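Local atomic coordinates of AT-less polyketide synthase (Streptomyces platensis subsp. rosaceus, PDB entry 4TKT), a protein that is the ketosynthase domain of an AT-less type I polyketide synthase and probably catalyses the decarboxylative condensation that lengthens the polyketide chain in isomigrastatin biosynthesis. Residues L295-V300 and G431-V436. Sequence-based numbering, arbitrary orientation.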
loop_
_atom_site.group_PDB
_atom_site.type_symbol
_atom_site.label_atom_id
_atom_site.label_comp_id
_atom_site.label_asym_id
_atom_site.label_seq_id
_atom_site.Cartn_x
_atom_site.Cartn_y
_atom_site.Cartn_z
ATOM N N LEU A 295 -27.312 11.329 0.018
ATOM C CA LEU A 295 -27.298 12.283 -1.084
ATOM C C LEU A 295 -25.893 12.836 -1.318
ATOM O O LEU A 295 -25.498 13.085 -2.455
ATOM C CB LEU A 295 -28.280 13.427 -0.820
ATOM C CG LEU A 295 -29.752 13.038 -0.661
ATOM C CD1 LEU A 295 -30.637 14.274 -0.671
ATOM C CD2 LEU A 295 -30.178 12.059 -1.745
ATOM N N ALA A 296 -25.143 13.023 -0.237
ATOM C CA ALA A 296 -23.772 13.505 -0.338
ATOM C C ALA A 296 -22.879 12.438 -0.954
ATOM O O ALA A 296 -21.991 12.741 -1.751
ATOM C CB ALA A 296 -23.247 13.913 1.024
ATOM N N GLN A 297 -23.120 11.188 -0.577
ATOM C CA GLN A 297 -22.371 10.071 -1.131
ATOM C C GLN A 297 -22.636 9.942 -2.622
ATOM O O GLN A 297 -21.720 9.706 -3.407
ATOM C CB GLN A 297 -22.733 8.771 -0.415
ATOM C CG GLN A 297 -22.325 8.743 1.045
ATOM C CD GLN A 297 -22.614 7.412 1.698
ATOM O OE1 GLN A 297 -23.047 6.468 1.037
ATOM N NE2 GLN A 297 -22.374 7.324 3.003
ATOM N N ALA A 298 -23.895 10.109 -3.008
ATOM C CA ALA A 298 -24.274 10.046 -4.411
ATOM C C ALA A 298 -23.600 11.163 -5.196
ATOM O O ALA A 298 -23.181 10.971 -6.334
ATOM C CB ALA A 298 -25.784 10.128 -4.561
ATOM N N ALA A 299 -23.489 12.330 -4.572
ATOM C CA ALA A 299 -22.910 13.492 -5.232
ATOM C C ALA A 299 -21.417 13.307 -5.483
ATOM O O ALA A 299 -20.927 13.602 -6.575
ATOM C CB ALA A 299 -23.156 14.745 -4.410
ATOM N N VAL A 300 -20.696 12.816 -4.478
ATOM C CA VAL A 300 -19.250 12.666 -4.602
ATOM C C VAL A 300 -18.915 11.569 -5.614
ATOM O O VAL A 300 -17.916 11.658 -6.326
ATOM C CB VAL A 300 -18.580 12.366 -3.233
ATOM C CG1 VAL A 300 -18.896 10.959 -2.747
ATOM C CG2 VAL A 300 -17.077 12.568 -3.321
ATOM N N GLY A 431 -18.038 12.756 8.335
ATOM C CA GLY A 431 -18.800 13.291 7.222
ATOM C C GLY A 431 -18.028 13.490 5.931
ATOM O O GLY A 431 -18.628 13.723 4.883
ATOM N N SER A 432 -16.702 13.414 5.994
ATOM C CA SER A 432 -15.885 13.553 4.793
ATOM C C SER A 432 -16.010 12.317 3.915
ATOM O O SER A 432 -15.773 11.198 4.366
ATOM C CB SER A 432 -14.416 13.793 5.152
ATOM O OG SER A 432 -14.227 15.065 5.745
ATOM N N ASN A 433 -16.383 12.526 2.658
ATOM C CA ASN A 433 -16.542 11.425 1.718
ATOM C C ASN A 433 -15.558 11.509 0.561
ATOM O O ASN A 433 -15.075 12.588 0.218
ATOM C CB ASN A 433 -17.969 11.394 1.175
ATOM C CG ASN A 433 -19.006 11.327 2.271
ATOM O OD1 ASN A 433 -18.802 10.677 3.295
ATOM N ND2 ASN A 433 -20.129 12.005 2.064
ATOM N N ALA A 434 -15.266 10.364 -0.043
ATOM C CA ALA A 434 -14.366 10.322 -1.184
ATOM C C ALA A 434 -14.696 9.154 -2.103
ATOM O O ALA A 434 -15.107 8.087 -1.647
ATOM C CB ALA A 434 -12.920 10.240 -0.717
ATOM N N HIS A 435 -14.521 9.369 -3.402
ATOM C CA HIS A 435 -14.675 8.301 -4.379
ATOM C C HIS A 435 -13.578 8.401 -5.431
ATOM O O HIS A 435 -13.245 9.492 -5.894
ATOM C CB HIS A 435 -16.052 8.352 -5.039
ATOM C CG HIS A 435 -16.382 7.132 -5.841
ATOM N ND1 HIS A 435 -16.937 6.001 -5.283
ATOM C CD2 HIS A 435 -16.229 6.863 -7.159
ATOM C CE1 HIS A 435 -17.117 5.091 -6.221
ATOM N NE2 HIS A 435 -16.695 5.588 -7.370
ATOM N N VAL A 436 -13.011 7.255 -5.794
ATOM C CA VAL A 436 -11.932 7.207 -6.772
ATOM C C VAL A 436 -12.291 6.249 -7.901
ATOM O O VAL A 436 -12.818 5.164 -7.659
ATOM C CB VAL A 436 -10.604 6.777 -6.116
ATOM C CG1 VAL A 436 -9.519 6.601 -7.159
ATOM C CG2 VAL A 436 -10.175 7.800 -5.083
#
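V300 lays its two methyl branches over the strand between N433 and H435. CG1 meets N433 CB at 4.1 Å, and the two side chains cross at about a right angle. CG2 lies anti to the backbone N (CG1 at chi1 71°), which carries it onto the strand's main chain, 4.1 Å from A434 CA. A beta-branched residue suits this place because its two methyls engage a neighbouring side chain and the peptide backbone at once. Further along, V300 O comes within 4.0 Å of H435 CB. The imidazole itself swings off toward the rest of helix 294-308; its ring meets W305 of the same helix nearly at right angles, while ND1 is hydrogen-bonded to S425 OG of the neighbouring strand 421-427.

One turn earlier, the small methyl of A296 lets the side-chain amide of N433 slip close to the helix, and Q297 approaches the same amide with its aliphatic CG. The Q297 and N433 amide planes stand 87° apart, and no hydrogen bond joins them. Q297 continues as an extended chain toward I331 and E332 of helix 328-340.

The segment axes approach to 8.0 Å and cross at -34°, an approach that the small A296 and compact V300 permit. Strand 432-439 is an inner strand of the mixed sheet in this thiolase-fold ketosynthase, lying between strands 273-282 and 421-427, and helix 294-308 packs on one face. Backbone hydrogen bonds join N433 to N281 and H435 to A279 of strand 273-282, and the side chain of N281 donates from ND2 to A296 O, a polar tie from helix to sheet through the adjoining strand. Between the two segments themselves no hydrogen bond forms, so their direct association rests on van der Waals contact, mostly of aliphatic groups against the N433 side chain and the strand's main chain.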